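Local coordinates for protein peptidase, M20/M25/M40 family (Staphylococcus aureus, PDB 4EWT) that probably hydrolyses the amide bond of N-acylated amino acids, as an M20-family amidohydrolase with two manganese ions, at residues 211-216 against 238-243; 229-234 against 264-269; 276-281 against 287-292. All coordinates share one frame; numbering follows the deposited sequence.

Contact 1 of 3, residues 211-216 against 238-243; sequences AGSYFV and GSFDGK
Gly212 and Phe240 face each other where the helical segment 211-216 runs nearly antiparallel to strand 238-242, at an angle of 162° and with 10.6 Å between axes. Their CA atoms, 8.2 Å apart, mark the nearest approach of the two backbones. One ring bridges that gap. Phe240 has CG anti to its backbone N (chi1 -173°), which carries the ring across to the helix so that its edge meets the helix backbone. CE1 lies 3.5 Å from Gly212 C, a close approach made possible because Gly212 has no side chain in the way. Next along the edge, Phe240 CZ sits 3.8 Å from Ser213 N, near the plane of the ring. Val216 reaches the same rim with a single branch, CG2, 3.8 Å from Phe240 CD1. The helix 208-226 thus packs on one side of the antiparallel sheet of the satellite domain, which in many M20 enzymes mediates dimerisation. Consistent with that, strand 233-242 is paired with strand 248-261 inside the chain, with a classic beta bulge where Gly238 and Ser239 both face Glu256, and with a strand of the second subunit beyond, so the sheet continues through the interface. Phe240 also stacks on Phe240 of the second subunit. Ser213 OG comes within 3.9 Å of Phe240 CZ, but its polar partner is Ile209 O, one turn back in the helix.

Contact 2 of 3, residues 229-234 against 264-269; sequences PFETGV and DATKAT
Glu231 lays its extended side chain alongside Thr266, the two running past each other in opposite directions. The link between them is one hydrogen bond of 2.7 Å from Thr266 OG1 to Glu231 OE1, which receives it on the lone pair turned away from the other carboxylate oxygen. The two branches of Thr266 do separate work: with chi1 near -61°, OG1 meets the carboxylate while CG2, anti to the backbone N, turns to the incoming strand and lies 3.5 Å from Thr232 O. That methyl group also comes 4.2 Å from Gly233 CA, where strand 233-242 begins.

Two waters extend the polar link. Water 2 accepts from Thr232 N at 2.8 Å and donates to Thr266 OG1, joining the backbone after Glu231 to the same hydroxyl. Water 1 sits 2.7 Å from Glu231 OE1 and 2.6 Å from Thr269 OG1, a further and less certain partner that leads from the carboxylate to the next helical turn. Just outside the segments, Ser228 N binds Glu231 OE2 and Thr263 OG1 bonds to Thr266 OG1. The contact thereby fastens the loop between helix 208-226 and strand 233-242 to the first turns of helix 264-285. With the Thr266 hydroxyl on OE1 and the backbone N-H of Ser228 on OE2, the carboxylate is gripped at both oxygens, which holds its orientation and would probably favour its charged form.

Contact 3 of 3, residues 276-281 against 287-292; sequences RLSKGL and VTCTLE. With PE7 (1-deoxy-1-thio-heptaethylene glycol), chain L.
Cys289 brings its sulfur up to a helix backbone: SG lies 3.4 Å from Ser278 O and 4.0 Å from Leu281 CD2. The thiol is anti to its own carbonyl carbon (chi1 -75°), which tilts it back toward the Val287 end of the strand and onto Leu281. Otherwise methyl groups meet across the contact, with two backbone oxygens among them. Leu281 CD2 meets Val287 CG2 obliquely at 4.1 Å, and the same valine methyl comes within 3.5 Å of Leu281 O. At the other end Leu291 CD2 rests against Ser278 CB at 3.9 Å, with the serine OG close by. Val287, Cys289 and Leu291, alternate residues, thus face the helix while Thr288 and Thr290 point away from it. Arg276 turns from the strand; PE7 C20 lies over one face of its guanidinium, 3.5 Å from NH2, which also forms a salt bridge with Glu273, and the glycol is hydrogen-bonded to Lys195 of the third subunit. Helix 276-281 and strand 288-292 run at 154°, their axes 7.8 Å apart. A helix followed by an antiparallel strand that packs against it belongs to the satellite domain, as in other M20 enzymes, where two helices pack on an antiparallel sheet.

All three contacts join helices of the satellite domain to its antiparallel sheet or to the loop leading into it. Contacts 1 and 3, with centres about 13 Å apart, touch directly: Phe215 CB meets Leu281 CD1 at 3.8 Å and Phe215 CE1 meets Leu277 CB at 3.8 Å, so the two helices share one core over the sheet, while Ala211 CB packs on Val287 CG1 just before strand 288-295. Contact 2 shares strand 233-242 with contact 1 and helix 264-285 with contact 3. PE7 lies over the Arg276 guanidinium in contact 3 and about 10 Å from the Glu231 side chain in contact 2. The manganese ligands Cys103, His105, Glu139, His164 and His362 belong to none of the segments.

Contact 1 of 3, residues 211-216 against 238-243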
loop_
_atom_site.group_PDB
_atom_site.type_symbol
_atom_site.label_atom_id
_atom_site.label_comp_id
_atom_site.label_asym_id
_atom_site.label_seq_id
_atom_site.Cartn_x
_atom_site.Cartn_y
_atom_site.Cartn_z
ATOM N N ALA A 211 -2.453 -2.332 10.299
ATOM C CA ALA A 211 -0.993 -2.269 10.385
ATOM C C ALA A 211 -0.325 -3.457 9.693
ATOM O O ALA A 211 0.673 -3.287 8.993
ATOM C CB ALA A 211 -0.516 -2.191 11.877
ATOM N N GLY A 212 -0.879 -4.653 9.925
ATOM C CA GLY A 212 -0.341 -5.870 9.322
ATOM C C GLY A 212 -0.495 -5.846 7.805
ATOM O O GLY A 212 0.395 -6.310 7.084
ATOM N N SER A 213 -1.612 -5.287 7.330
ATOM C CA SER A 213 -1.864 -5.155 5.884
ATOM C C SER A 213 -0.912 -4.158 5.236
ATOM O O SER A 213 -0.444 -4.394 4.121
ATOM C CB SER A 213 -3.297 -4.728 5.619
ATOM O OG SER A 213 -4.165 -5.826 5.899
ATOM N N TYR A 214 -0.650 -3.036 5.921
ATOM C CA TYR A 214 0.336 -2.088 5.416
ATOM C C TYR A 214 1.709 -2.733 5.415
ATOM O O TYR A 214 2.444 -2.586 4.446
ATOM C CB TYR A 214 0.330 -0.738 6.169
ATOM C CG TYR A 214 -0.699 0.247 5.618
ATOM C CD1 TYR A 214 -0.400 1.106 4.538
ATOM C CD2 TYR A 214 -1.989 0.309 6.164
ATOM C CE1 TYR A 214 -1.397 2.019 4.020
ATOM C CE2 TYR A 214 -2.970 1.209 5.669
ATOM C CZ TYR A 214 -2.681 2.053 4.609
ATOM O OH TYR A 214 -3.678 2.917 4.154
ATOM N N PHE A 215 2.048 -3.470 6.469
ATOM C CA PHE A 215 3.271 -4.275 6.455
ATOM C C PHE A 215 3.423 -5.227 5.257
ATOM O O PHE A 215 4.514 -5.314 4.705
ATOM C CB PHE A 215 3.431 -5.086 7.746
ATOM C CG PHE A 215 4.681 -5.932 7.772
ATOM C CD1 PHE A 215 5.919 -5.363 8.087
ATOM C CD2 PHE A 215 4.624 -7.283 7.494
ATOM C CE1 PHE A 215 7.084 -6.130 8.114
ATOM C CE2 PHE A 215 5.791 -8.067 7.532
ATOM C CZ PHE A 215 7.024 -7.477 7.842
ATOM N N VAL A 216 2.354 -5.943 4.878
ATOM C CA VAL A 216 2.433 -6.876 3.746
ATOM C C VAL A 216 2.732 -6.117 2.449
ATOM O O VAL A 216 3.589 -6.553 1.693
ATOM C CB VAL A 216 1.178 -7.809 3.623
ATOM C CG1 VAL A 216 1.214 -8.635 2.351
ATOM C CG2 VAL A 216 1.069 -8.758 4.858
ATOM N N GLY A 238 2.883 -16.653 4.139
ATOM C CA GLY A 238 1.960 -17.751 3.979
ATOM C C GLY A 238 0.839 -17.788 5.001
ATOM O O GLY A 238 -0.164 -18.476 4.800
ATOM N N SER A 239 0.991 -17.043 6.094
ATOM C CA SER A 239 -0.028 -17.052 7.148
ATOM C C SER A 239 -0.230 -15.638 7.692
ATOM O O SER A 239 0.702 -15.026 8.214
ATOM C CB SER A 239 0.370 -18.022 8.255
ATOM O OG SER A 239 -0.695 -18.241 9.141
ATOM N N PHE A 240 -1.435 -15.100 7.493
ATOM C CA PHE A 240 -1.808 -13.822 8.087
ATOM C C PHE A 240 -2.982 -14.191 8.997
ATOM O O PHE A 240 -4.128 -14.289 8.544
ATOM C CB PHE A 240 -2.203 -12.836 6.974
ATOM C CG PHE A 240 -2.458 -11.395 7.441
ATOM C CD1 PHE A 240 -1.755 -10.348 6.883
ATOM C CD2 PHE A 240 -3.440 -11.097 8.373
ATOM C CE1 PHE A 240 -1.993 -9.018 7.278
ATOM C CE2 PHE A 240 -3.681 -9.771 8.789
ATOM C CZ PHE A 240 -2.961 -8.738 8.236
ATOM N N ASP A 241 -2.688 -14.474 10.265
ATOM C CA ASP A 241 -3.738 -14.915 11.171
ATOM C C ASP A 241 -4.366 -13.719 11.857
ATOM O O ASP A 241 -3.868 -13.247 12.860
ATOM C CB ASP A 241 -3.224 -15.966 12.160
ATOM C CG ASP A 241 -4.329 -16.567 13.014
ATOM O OD1 ASP A 241 -5.532 -16.461 12.659
ATOM O OD2 ASP A 241 -3.992 -17.158 14.060
ATOM N N GLY A 242 -5.454 -13.220 11.263
ATOM C CA GLY A 242 -6.184 -12.051 11.767
ATOM C C GLY A 242 -7.677 -12.298 11.955
ATOM O O GLY A 242 -8.480 -11.358 11.909
ATOM N N LYS A 243 -8.057 -13.556 12.149
ATOM C CA LYS A 243 -9.460 -13.902 12.334
ATOM C C LYS A 243 -10.000 -13.274 13.624
ATOM O O LYS A 243 -9.359 -13.298 14.668
ATOM C CB LYS A 243 -9.680 -15.412 12.322
ATOM C CG LYS A 243 -11.179 -15.790 12.335
ATOM C CD LYS A 243 -11.373 -17.283 12.393
ATOM C CE LYS A 243 -12.859 -17.644 12.608
ATOM N NZ LYS A 243 -13.756 -16.850 11.676
#

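Contact 2 of 3, residues 229-234 against 264-269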
loop_
_atom_site.group_PDB
_atom_site.type_symbol
_atom_site.label_atom_id
_atom_site.label_comp_id
_atom_site.label_asym_id
_atom_site.label_seq_id
_atom_site.Cartn_x
_atom_site.Cartn_y
_atom_site.Cartn_z
ATOM N N PRO A 229 18.402 -6.983 -9.227
ATOM C CA PRO A 229 17.676 -7.810 -10.203
ATOM C C PRO A 229 18.386 -9.130 -10.528
ATOM O O PRO A 229 17.735 -10.096 -10.934
ATOM C CB PRO A 229 17.599 -6.918 -11.450
ATOM C CG PRO A 229 18.403 -5.690 -11.135
ATOM C CD PRO A 229 18.539 -5.584 -9.661
ATOM N N PHE A 230 19.703 -9.167 -10.366
ATOM C CA PHE A 230 20.477 -10.391 -10.588
ATOM C C PHE A 230 20.603 -11.304 -9.385
ATOM O O PHE A 230 21.178 -12.385 -9.474
ATOM C CB PHE A 230 21.855 -10.055 -11.183
ATOM C CG PHE A 230 21.774 -9.599 -12.600
ATOM C CD1 PHE A 230 21.983 -10.496 -13.634
ATOM C CD2 PHE A 230 21.415 -8.282 -12.898
ATOM C CE1 PHE A 230 21.878 -10.071 -14.975
ATOM C CE2 PHE A 230 21.287 -7.851 -14.212
ATOM C CZ PHE A 230 21.525 -8.750 -15.256
ATOM N N GLU A 231 20.055 -10.887 -8.254
ATOM C CA GLU A 231 19.930 -11.785 -7.119
ATOM C C GLU A 231 18.633 -12.585 -7.226
ATOM O O GLU A 231 17.713 -12.220 -7.967
ATOM C CB GLU A 231 19.945 -11.006 -5.794
ATOM C CG GLU A 231 21.273 -10.381 -5.432
ATOM C CD GLU A 231 21.142 -9.519 -4.176
ATOM O OE1 GLU A 231 21.118 -10.104 -3.072
ATOM O OE2 GLU A 231 21.051 -8.269 -4.289
ATOM N N THR A 232 18.574 -13.670 -6.462
ATOM C CA THR A 232 17.424 -14.562 -6.431
ATOM C C THR A 232 16.937 -14.648 -4.987
ATOM O O THR A 232 17.607 -15.223 -4.122
ATOM C CB THR A 232 17.842 -15.901 -7.003
ATOM O OG1 THR A 232 18.261 -15.678 -8.350
ATOM C CG2 THR A 232 16.721 -16.940 -6.972
ATOM N N GLY A 233 15.791 -14.019 -4.733
ATOM C CA GLY A 233 15.215 -13.933 -3.399
ATOM C C GLY A 233 13.703 -14.082 -3.443
ATOM O O GLY A 233 13.071 -13.739 -4.452
ATOM N N VAL A 234 13.129 -14.610 -2.359
ATOM C CA VAL A 234 11.680 -14.784 -2.256
ATOM C C VAL A 234 11.283 -14.454 -0.834
ATOM O O VAL A 234 11.934 -14.915 0.113
ATOM C CB VAL A 234 11.199 -16.250 -2.497
ATOM C CG1 VAL A 234 9.660 -16.300 -2.730
ATOM C CG2 VAL A 234 11.904 -16.889 -3.634
ATOM N N ASP A 264 24.190 -16.621 0.441
ATOM C CA ASP A 264 24.195 -16.157 1.824
ATOM C C ASP A 264 24.049 -14.640 1.946
ATOM O O ASP A 264 23.379 -14.162 2.853
ATOM C CB ASP A 264 25.496 -16.558 2.522
ATOM C CG ASP A 264 25.695 -18.054 2.575
ATOM O OD1 ASP A 264 24.695 -18.819 2.452
ATOM O OD2 ASP A 264 26.863 -18.457 2.749
ATOM N N ALA A 265 24.702 -13.888 1.057
ATOM C CA ALA A 265 24.583 -12.424 1.074
ATOM C C ALA A 265 23.119 -11.992 0.838
ATOM O O ALA A 265 22.618 -11.089 1.508
ATOM C CB ALA A 265 25.504 -11.790 0.067
ATOM N N THR A 266 22.445 -12.653 -0.096
ATOM C CA THR A 266 21.025 -12.392 -0.374
ATOM C C THR A 266 20.152 -12.700 0.853
ATOM O O THR A 266 19.275 -11.912 1.202
ATOM C CB THR A 266 20.536 -13.180 -1.605
ATOM O OG1 THR A 266 21.289 -12.755 -2.746
ATOM C CG2 THR A 266 19.009 -12.909 -1.899
ATOM N N LYS A 267 20.407 -13.825 1.519
ATOM C CA LYS A 267 19.682 -14.131 2.755
ATOM C C LYS A 267 19.900 -13.060 3.823
ATOM O O LYS A 267 18.959 -12.696 4.519
ATOM C CB LYS A 267 20.050 -15.506 3.300
ATOM C CG LYS A 267 19.307 -16.660 2.598
ATOM C CD LYS A 267 19.791 -18.029 3.084
ATOM C CE LYS A 267 19.245 -18.304 4.480
ATOM N NZ LYS A 267 19.910 -19.467 5.118
ATOM N N ALA A 268 21.139 -12.578 3.935
ATOM C CA ALA A 268 21.503 -11.576 4.929
ATOM C C ALA A 268 20.805 -10.258 4.664
ATOM O O ALA A 268 20.266 -9.652 5.579
ATOM C CB ALA A 268 23.064 -11.381 5.018
ATOM N N THR A 269 20.829 -9.815 3.413
ATOM C CA THR A 269 20.091 -8.615 3.004
ATOM C C THR A 269 18.576 -8.688 3.311
ATOM O O THR A 269 18.003 -7.730 3.842
ATOM C CB THR A 269 20.299 -8.343 1.517
ATOM O OG1 THR A 269 21.665 -7.984 1.310
ATOM C CG2 THR A 269 19.374 -7.216 1.007
HETATM O O HOH W 1 22.453 -8.873 -1.044
HETATM O O HOH W 2 20.817 -14.302 -4.888
#

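Contact 3 of 3, residues 276-281 against 287-292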
loop_
_atom_site.group_PDB
_atom_site.type_symbol
_atom_site.label_atom_id
_atom_site.label_comp_id
_atom_site.label_asym_id
_atom_site.label_seq_id
_atom_site.Cartn_x
_atom_site.Cartn_y
_atom_site.Cartn_z
ATOM N N ARG A 276 14.118 -4.212 9.290
ATOM C CA ARG A 276 13.943 -2.744 9.198
ATOM C C ARG A 276 12.468 -2.376 9.062
ATOM O O ARG A 276 11.966 -1.456 9.718
ATOM C CB ARG A 276 14.708 -2.160 7.991
ATOM C CG ARG A 276 14.788 -0.601 7.998
ATOM C CD ARG A 276 14.996 -0.041 6.570
ATOM N NE ARG A 276 16.213 -0.546 5.947
ATOM C CZ ARG A 276 17.416 0.016 6.062
ATOM N NH1 ARG A 276 17.593 1.147 6.767
ATOM N NH2 ARG A 276 18.453 -0.544 5.442
ATOM N N LEU A 277 11.777 -3.087 8.190
ATOM C CA LEU A 277 10.338 -2.895 8.042
ATOM C C LEU A 277 9.572 -3.209 9.301
ATOM O O LEU A 277 8.615 -2.526 9.624
ATOM C CB LEU A 277 9.795 -3.726 6.898
ATOM C CG LEU A 277 10.314 -3.278 5.540
ATOM C CD1 LEU A 277 9.876 -4.334 4.525
ATOM C CD2 LEU A 277 9.779 -1.878 5.187
ATOM N N SER A 278 9.992 -4.245 10.009
ATOM C CA SER A 278 9.280 -4.692 11.195
ATOM C C SER A 278 9.416 -3.698 12.360
ATOM O O SER A 278 8.418 -3.328 13.000
ATOM C CB SER A 278 9.767 -6.089 11.598
ATOM O OG SER A 278 9.252 -6.409 12.878
ATOM N N LYS A 279 10.650 -3.271 12.634
ATOM C CA LYS A 279 10.922 -2.207 13.606
ATOM C C LYS A 279 10.227 -0.872 13.251
ATOM O O LYS A 279 9.664 -0.196 14.124
ATOM C CB LYS A 279 12.426 -1.982 13.717
ATOM C CG LYS A 279 12.827 -0.894 14.672
ATOM C CD LYS A 279 12.900 0.512 14.025
ATOM C CE LYS A 279 13.764 1.472 14.861
ATOM N NZ LYS A 279 12.888 2.335 15.715
ATOM N N GLY A 280 10.332 -0.480 11.985
ATOM C CA GLY A 280 9.751 0.759 11.503
ATOM C C GLY A 280 8.228 0.761 11.581
ATOM O O GLY A 280 7.614 1.819 11.759
ATOM N N LEU A 281 7.618 -0.416 11.441
ATOM C CA LEU A 281 6.165 -0.529 11.596
ATOM C C LEU A 281 5.699 -0.061 12.982
ATOM O O LEU A 281 4.636 0.544 13.110
ATOM C CB LEU A 281 5.689 -1.957 11.336
ATOM C CG LEU A 281 4.214 -2.059 10.944
ATOM C CD1 LEU A 281 4.089 -1.789 9.433
ATOM C CD2 LEU A 281 3.712 -3.455 11.269
ATOM N N VAL A 287 2.273 0.346 16.799
ATOM C CA VAL A 287 2.061 -1.026 17.246
ATOM C C VAL A 287 3.322 -1.541 17.916
ATOM O O VAL A 287 4.379 -0.918 17.792
ATOM C CB VAL A 287 1.715 -1.952 16.068
ATOM C CG1 VAL A 287 0.275 -1.711 15.608
ATOM C CG2 VAL A 287 2.716 -1.767 14.902
ATOM N N THR A 288 3.222 -2.669 18.622
ATOM C CA THR A 288 4.411 -3.379 19.123
ATOM C C THR A 288 4.616 -4.615 18.252
ATOM O O THR A 288 3.678 -5.392 18.037
ATOM C CB THR A 288 4.239 -3.816 20.590
ATOM O OG1 THR A 288 3.785 -2.699 21.343
ATOM C CG2 THR A 288 5.563 -4.305 21.200
ATOM N N CYS A 289 5.837 -4.801 17.749
ATOM C CA CYS A 289 6.132 -5.941 16.889
ATOM C C CYS A 289 7.047 -6.911 17.604
ATOM O O CYS A 289 8.046 -6.493 18.189
ATOM C CB CYS A 289 6.833 -5.470 15.634
ATOM S SG CYS A 289 5.727 -4.682 14.494
ATOM N N THR A 290 6.716 -8.199 17.541
ATOM C CA THR A 290 7.605 -9.248 18.052
ATOM C C THR A 290 8.005 -10.140 16.894
ATOM O O THR A 290 7.210 -10.950 16.409
ATOM C CB THR A 290 6.961 -10.063 19.199
ATOM O OG1 THR A 290 6.345 -9.157 20.119
ATOM C CG2 THR A 290 8.022 -10.911 19.957
ATOM N N LEU A 291 9.243 -9.952 16.441
ATOM C CA LEU A 291 9.807 -10.711 15.342
ATOM C C LEU A 291 10.730 -11.814 15.863
ATOM O O LEU A 291 11.639 -11.560 16.668
ATOM C CB LEU A 291 10.567 -9.781 14.403
ATOM C CG LEU A 291 11.075 -10.318 13.061
ATOM C CD1 LEU A 291 9.948 -10.808 12.201
ATOM C CD2 LEU A 291 11.874 -9.226 12.340
ATOM N N GLU A 292 10.437 -13.040 15.435
ATOM C CA GLU A 292 11.307 -14.191 15.646
ATOM C C GLU A 292 11.784 -14.558 14.236
ATOM O O GLU A 292 10.980 -14.845 13.361
ATOM C CB GLU A 292 10.525 -15.358 16.260
ATOM C CG GLU A 292 9.898 -15.069 17.635
ATOM C CD GLU A 292 8.879 -16.138 18.065
ATOM O OE1 GLU A 292 7.752 -15.757 18.461
ATOM O OE2 GLU A 292 9.197 -17.358 17.994
HETATM S S1 PE7 L . 27.294 6.193 -4.222
HETATM C C2 PE7 L . 28.419 7.435 -3.476
HETATM C C3 PE7 L . 27.684 8.430 -2.581
HETATM O O4 PE7 L . 27.226 7.766 -1.385
HETATM C C5 PE7 L . 27.008 8.726 -0.346
HETATM C C6 PE7 L . 25.593 8.575 0.174
HETATM O O7 PE7 L . 25.602 7.356 0.919
HETATM C C8 PE7 L . 24.263 7.051 1.329
HETATM C C9 PE7 L . 24.181 5.722 2.062
HETATM O O10 PE7 L . 25.083 4.797 1.500
HETATM C C11 PE7 L . 24.545 3.484 1.602
HETATM C C12 PE7 L . 24.475 2.771 0.269
HETATM O O13 PE7 L . 23.186 2.138 0.233
HETATM C C14 PE7 L . 22.942 1.434 -0.979
HETATM C C15 PE7 L . 21.427 1.377 -1.079
HETATM O O16 PE7 L . 20.948 0.945 0.177
HETATM C C17 PE7 L . 19.529 0.843 0.166
HETATM C C18 PE7 L . 19.102 0.783 1.614
HETATM O O19 PE7 L . 19.011 2.145 2.024
HETATM C C20 PE7 L . 18.344 2.209 3.289
HETATM C C21 PE7 L . 18.955 3.288 4.197
HETATM O O22 PE7 L . 20.383 3.330 4.074
#